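Long-range contacts in hypothetical protein XAC2396 (Xanthomonas axonopodis pv. citri, PDB 2G3W), which is of unknown function but has a compact fold built around a variation of the PD-(D/E)XK nuclease motif: residues T6-E11 with A144-G149; L27-H32 with M41-A46. All coordinates share one frame; numbering follows the deposited sequence.

Contacts 1 and 2 are neighbours on one side of the chain's centre, their centres about 8 Å apart. Strands 6-16 and 21-31, consecutive in sequence, are antiparallel neighbours in the mixed sheet: strand 6-16 receives the residues entering strand 149-157 in contact 1, and strand 21-31 lies against helix 37-49 in contact 2. Backbone pairs stitch the two together, A10 O and L27 N being 2.7 Å apart. Packing joins them as well, with A10 CB 3.6 Å from L44 CD1. Contact 1 is at the surface, beside an acetate probably from the crystallisation liquor; contact 2 is buried. Neither is tied to a known site, the function being unknown.

Contact 1: residues T6-E11 with A144-G149; sequences TVRRAE and ALIQRG. With ACT (acetate ion), chain C.
The guanidinium of R8 is approached from three directions by I146-R148. I146 crosses the arginine at about a right angle and lays CD1 over one guanidinium face, 3.5 Å from R8 NE and offset toward the rim. Over the opposite face lies R148 NE, 4.3 Å from R8 NH1, two positive groups close but unbonded. At the edge, near the plane, Q147 O takes a weak hydrogen bond from R8 NH1 (3.2 Å). A bend at chi2 (-149°) turns the R8 chain toward this carbonyl; its firmer polar partner is Q31 OE1, bonded to NE. The backbones join as a parallel bridge between R9 and G149, where strand 149-157 starts alongside strand 6-16 in the mixed sheet. Its bond from R9 N to R148 O is short and nearly straight (2.8 Å, 170°), and R8 CA approaches that oxygen, at 3.4 Å. R148, bent at chi2 (-80°), folds back along strand 6-16, and the T6 side chain lies loosely over one face of its guanidinium (T6 CG2 to R148 NH1 4.4 Å). At the edge, in plane, an acetate oxygen accepts a hydrogen bond from R148 NH2 (3.1 Å); the anion would probably offset part of the R148 charge.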
loop_
_atom_site.group_PDB
_atom_site.type_symbol
_atom_site.label_atom_id
_atom_site.label_comp_id
_atom_site.label_asym_id
_atom_site.label_seq_id
_atom_site.Cartn_x
_atom_site.Cartn_y
_atom_site.Cartn_z
ATOM N N THR A 6 -12.810 28.286 -16.918
ATOM C CA THR A 6 -11.589 28.778 -17.563
ATOM C C THR A 6 -10.725 27.589 -17.946
ATOM O O THR A 6 -10.547 26.650 -17.143
ATOM C CB THR A 6 -10.760 29.746 -16.659
ATOM O OG1 THR A 6 -10.195 29.027 -15.577
ATOM C CG2 THR A 6 -11.616 30.877 -16.070
ATOM N N VAL A 7 -10.173 27.650 -19.154
ATOM C CA VAL A 7 -9.387 26.565 -19.729
ATOM C C VAL A 7 -7.908 26.748 -19.466
ATOM O O VAL A 7 -7.348 27.814 -19.711
ATOM C CB VAL A 7 -9.560 26.463 -21.269
ATOM C CG1 VAL A 7 -8.824 25.247 -21.796
ATOM C CG2 VAL A 7 -11.021 26.410 -21.659
ATOM N N ARG A 8 -7.276 25.682 -19.000
ATOM C CA ARG A 8 -5.855 25.686 -18.732
ATOM C C ARG A 8 -5.160 24.681 -19.627
ATOM O O ARG A 8 -5.729 23.645 -19.952
ATOM C CB ARG A 8 -5.607 25.328 -17.267
ATOM C CG ARG A 8 -6.499 26.153 -16.353
ATOM C CD ARG A 8 -5.852 26.407 -15.062
ATOM N NE ARG A 8 -6.645 27.233 -14.159
ATOM C CZ ARG A 8 -6.241 28.411 -13.707
ATOM N NH1 ARG A 8 -5.074 28.917 -14.103
ATOM N NH2 ARG A 8 -6.995 29.081 -12.846
ATOM N N ARG A 9 -3.919 24.995 -19.987
ATOM C CA ARG A 9 -3.063 24.078 -20.710
ATOM C C ARG A 9 -2.068 23.451 -19.743
ATOM O O ARG A 9 -1.538 24.118 -18.854
ATOM C CB ARG A 9 -2.309 24.803 -21.827
ATOM C CG ARG A 9 -3.142 25.231 -23.044
ATOM C CD ARG A 9 -2.195 25.782 -24.135
ATOM N NE ARG A 9 -2.844 26.100 -25.412
ATOM C CZ ARG A 9 -3.053 27.331 -25.871
ATOM N NH1 ARG A 9 -2.677 28.398 -25.172
ATOM N NH2 ARG A 9 -3.633 27.502 -27.053
ATOM N N ALA A 10 -1.792 22.166 -19.933
ATOM C CA ALA A 10 -0.787 21.498 -19.121
ATOM C C ALA A 10 0.034 20.569 -19.981
ATOM O O ALA A 10 -0.512 19.734 -20.685
ATOM C CB ALA A 10 -1.444 20.737 -17.998
ATOM N N GLU A 11 1.350 20.738 -19.943
ATOM C CA GLU A 11 2.254 19.806 -20.603
ATOM C C GLU A 11 2.934 18.977 -19.516
ATOM O O GLU A 11 3.532 19.533 -18.577
ATOM C CB GLU A 11 3.282 20.540 -21.449
ATOM C CG GLU A 11 2.702 21.652 -22.340
ATOM C CD GLU A 11 1.894 21.140 -23.548
ATOM O OE1 GLU A 11 2.297 20.128 -24.177
ATOM O OE2 GLU A 11 0.859 21.772 -23.880
ATOM N N ALA A 144 -1.189 26.064 -5.492
ATOM C CA ALA A 144 -0.577 27.391 -5.610
ATOM C C ALA A 144 0.323 27.500 -6.838
ATOM O O ALA A 144 0.719 28.604 -7.225
ATOM C CB ALA A 144 0.203 27.753 -4.323
ATOM N N LEU A 145 0.638 26.360 -7.457
ATOM C CA LEU A 145 1.500 26.363 -8.647
ATOM C C LEU A 145 0.685 26.450 -9.937
ATOM O O LEU A 145 1.254 26.401 -11.036
ATOM C CB LEU A 145 2.378 25.102 -8.679
ATOM C CG LEU A 145 3.407 24.904 -7.554
ATOM C CD1 LEU A 145 4.249 23.684 -7.805
ATOM C CD2 LEU A 145 4.319 26.115 -7.382
ATOM N N ILE A 146 -0.633 26.586 -9.807
ATOM C CA ILE A 146 -1.525 26.686 -10.959
ATOM C C ILE A 146 -1.178 27.912 -11.856
ATOM O O ILE A 146 -0.845 28.985 -11.373
ATOM C CB ILE A 146 -2.999 26.700 -10.541
ATOM C CG1 ILE A 146 -3.906 26.249 -11.698
ATOM C CG2 ILE A 146 -3.419 28.087 -10.027
ATOM C CD1 ILE A 146 -5.316 25.978 -11.216
ATOM N N GLN A 147 -1.227 27.704 -13.164
ATOM C CA GLN A 147 -1.045 28.781 -14.144
ATOM C C GLN A 147 -1.965 28.499 -15.320
ATOM O O GLN A 147 -2.520 27.430 -15.403
ATOM C CB GLN A 147 0.404 28.834 -14.619
ATOM C CG GLN A 147 1.434 29.053 -13.512
ATOM C CD GLN A 147 2.830 29.175 -14.065
ATOM O OE1 GLN A 147 3.531 30.147 -13.798
ATOM N NE2 GLN A 147 3.237 28.193 -14.858
ATOM N N ARG A 148 -2.152 29.462 -16.224
ATOM C CA ARG A 148 -2.977 29.209 -17.408
ATOM C C ARG A 148 -2.272 28.272 -18.383
ATOM O O ARG A 148 -2.909 27.446 -19.016
ATOM C CB ARG A 148 -3.349 30.524 -18.098
ATOM C CG ARG A 148 -4.257 31.401 -17.273
ATOM C CD ARG A 148 -5.688 30.949 -17.343
ATOM N NE ARG A 148 -6.567 31.953 -16.754
ATOM C CZ ARG A 148 -7.457 32.682 -17.427
ATOM N NH1 ARG A 148 -8.197 33.569 -16.770
ATOM N NH2 ARG A 148 -7.629 32.519 -18.737
ATOM N N GLY A 149 -0.955 28.407 -18.499
ATOM C CA GLY A 149 -0.141 27.519 -19.348
ATOM C C GLY A 149 0.947 26.849 -18.535
ATOM O O GLY A 149 1.927 27.489 -18.171
HETATM C C ACT C . -5.530 30.160 -21.424
HETATM O O ACT C . -6.574 30.429 -20.754
HETATM O OXT ACT C . -4.918 31.133 -21.927
HETATM C CH3 ACT C . -5.011 28.755 -21.591
#

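Contact 2: residues L27-H32 with M41-A46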
loop_
_atom_site.group_PDB
_atom_site.type_symbol
_atom_site.label_atom_id
_atom_site.label_comp_id
_atom_site.label_asym_id
_atom_site.label_seq_id
_atom_site.Cartn_x
_atom_site.Cartn_y
_atom_site.Cartn_z
ATOM N N LEU A 27 -2.130 18.558 -22.439
ATOM C CA LEU A 27 -3.468 18.523 -21.884
ATOM C C LEU A 27 -4.159 19.889 -21.865
ATOM O O LEU A 27 -3.502 20.923 -21.833
ATOM C CB LEU A 27 -3.414 17.984 -20.437
ATOM C CG LEU A 27 -2.833 16.575 -20.262
ATOM C CD1 LEU A 27 -2.894 16.224 -18.816
ATOM C CD2 LEU A 27 -3.568 15.530 -21.091
ATOM N N THR A 28 -5.489 19.834 -21.842
ATOM C CA THR A 28 -6.385 20.962 -21.697
ATOM C C THR A 28 -7.368 20.595 -20.610
ATOM O O THR A 28 -7.913 19.478 -20.617
ATOM C CB THR A 28 -7.108 21.183 -23.054
ATOM O OG1 THR A 28 -6.290 22.038 -23.862
ATOM C CG2 THR A 28 -8.505 21.772 -22.893
ATOM N N LEU A 29 -7.546 21.500 -19.640
ATOM C CA LEU A 29 -8.459 21.289 -18.514
ATOM C C LEU A 29 -9.383 22.459 -18.381
ATOM O O LEU A 29 -8.926 23.607 -18.287
ATOM C CB LEU A 29 -7.703 21.100 -17.178
ATOM C CG LEU A 29 -6.784 19.908 -16.969
ATOM C CD1 LEU A 29 -5.378 20.297 -17.433
ATOM C CD2 LEU A 29 -6.791 19.549 -15.479
ATOM N N ALA A 30 -10.684 22.178 -18.419
ATOM C CA ALA A 30 -11.690 23.213 -18.204
ATOM C C ALA A 30 -11.917 23.276 -16.705
ATOM O O ALA A 30 -12.366 22.315 -16.135
ATOM C CB ALA A 30 -12.992 22.864 -18.910
ATOM N N GLN A 31 -11.610 24.398 -16.072
ATOM C CA GLN A 31 -11.839 24.539 -14.625
ATOM C C GLN A 31 -13.251 25.064 -14.344
ATOM O O GLN A 31 -13.562 26.214 -14.639
ATOM C CB GLN A 31 -10.822 25.484 -13.991
ATOM C CG GLN A 31 -10.983 25.594 -12.469
ATOM C CD GLN A 31 -9.815 26.307 -11.802
ATOM O OE1 GLN A 31 -8.905 26.785 -12.472
ATOM N NE2 GLN A 31 -9.835 26.366 -10.470
ATOM N N HIS A 32 -14.093 24.202 -13.786
ATOM C CA HIS A 32 -15.489 24.547 -13.460
ATOM C C HIS A 32 -15.491 25.721 -12.477
ATOM O O HIS A 32 -14.580 25.833 -11.665
ATOM C CB HIS A 32 -16.174 23.310 -12.843
ATOM C CG HIS A 32 -17.630 23.506 -12.523
ATOM N ND1 HIS A 32 -18.640 23.187 -13.407
ATOM C CD2 HIS A 32 -18.242 23.972 -11.406
ATOM C CE1 HIS A 32 -19.809 23.466 -12.854
ATOM N NE2 HIS A 32 -19.595 23.946 -11.641
HETATM N N MSE A 41 -5.584 21.016 -9.634
HETATM C CA MSE A 41 -4.232 20.473 -9.640
HETATM C C MSE A 41 -4.216 18.998 -9.178
HETATM O O MSE A 41 -3.390 18.202 -9.628
HETATM C CB MSE A 41 -3.239 21.366 -8.824
HETATM C CG MSE A 41 -3.067 22.798 -9.392
HETATM SE SE MSE A 41 -2.295 22.729 -11.158
HETATM C CE MSE A 41 -0.553 22.068 -10.645
ATOM N N VAL A 42 -5.133 18.632 -8.305
ATOM C CA VAL A 42 -5.295 17.213 -7.911
ATOM C C VAL A 42 -5.751 16.420 -9.146
ATOM O O VAL A 42 -5.262 15.290 -9.368
ATOM C CB VAL A 42 -6.284 17.005 -6.748
ATOM C CG1 VAL A 42 -6.553 15.497 -6.488
ATOM C CG2 VAL A 42 -5.727 17.604 -5.443
ATOM N N ARG A 43 -6.642 17.002 -9.976
ATOM C CA ARG A 43 -7.035 16.307 -11.207
ATOM C C ARG A 43 -5.856 16.155 -12.166
ATOM O O ARG A 43 -5.682 15.122 -12.813
ATOM C CB ARG A 43 -8.117 17.053 -11.973
ATOM C CG ARG A 43 -9.511 17.110 -11.390
ATOM C CD ARG A 43 -10.453 17.187 -12.642
ATOM N NE ARG A 43 -10.575 18.584 -13.097
ATOM C CZ ARG A 43 -10.646 19.005 -14.347
ATOM N NH1 ARG A 43 -10.518 18.168 -15.380
ATOM N NH2 ARG A 43 -10.775 20.312 -14.565
ATOM N N LEU A 44 -5.068 17.216 -12.307
ATOM C CA LEU A 44 -3.864 17.144 -13.127
ATOM C C LEU A 44 -2.905 16.086 -12.568
ATOM O O LEU A 44 -2.395 15.249 -13.308
ATOM C CB LEU A 44 -3.181 18.511 -13.212
ATOM C CG LEU A 44 -1.976 18.549 -14.132
ATOM C CD1 LEU A 44 -2.426 18.253 -15.589
ATOM C CD2 LEU A 44 -1.275 19.877 -13.998
ATOM N N LEU A 45 -2.651 16.127 -11.266
ATOM C CA LEU A 45 -1.831 15.096 -10.621
ATOM C C LEU A 45 -2.402 13.675 -10.876
ATOM O O LEU A 45 -1.632 12.723 -11.105
ATOM C CB LEU A 45 -1.671 15.391 -9.099
ATOM C CG LEU A 45 -0.961 14.328 -8.254
ATOM C CD1 LEU A 45 0.458 14.084 -8.666
ATOM C CD2 LEU A 45 -1.046 14.680 -6.767
ATOM N N ALA A 46 -3.731 13.537 -10.802
ATOM C CA ALA A 46 -4.396 12.240 -11.009
ATOM C C ALA A 46 -4.144 11.709 -12.404
ATOM O O ALA A 46 -3.860 10.514 -12.595
ATOM C CB ALA A 46 -5.887 12.335 -10.744
HETATM O O HOH W 1 -11.397 19.526 -18.021
#
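L44 provides the apolar half of this contact through a single methyl. Its CD1 meets L27 CD1 at 3.8 Å and L29 CD1 at 4.0 Å, so one helix residue touches two leucines that point from the same face of strand 27-31. CG of L44 stands anti to the backbone N (chi1 -176°), which brings CD1 to the strand although CB itself is not aimed at it. L29 crosses L44 at about a right angle, and its other methyl, CD2, sits over one face of the R43 guanidinium, offset toward the rim, 4.0 Å from NH1. F57 of strand 56-57 packs on L27, L29 and R43.

The polar half belongs to R43, whose chain, bent at chi3, reaches the backbone of A30. NH2 gives a weak hydrogen bond to A30 O (3.0 Å), which lies near the guanidinium plane, but its N-H...O angle is only 122°. A water reinforces the link, accepting from A30 N at 2.8 Å and from R43 NH1 at 3.1 Å; both backbone polar atoms of A30 are thus tied to one side chain. The strongest polar partner of R43 is E35, whose OE2 forms a salt bridge with NE; this should help hold the group in place.

The short axes of strand 27-31 and helix 41-46 run roughly antiparallel (150°), 10.4 Å apart. This is the layered packing of a helix on a beta-sheet, formed here where strand 21-31 is followed directly by helix 37-49, which turns back across the sheet face carrying L27 and L29.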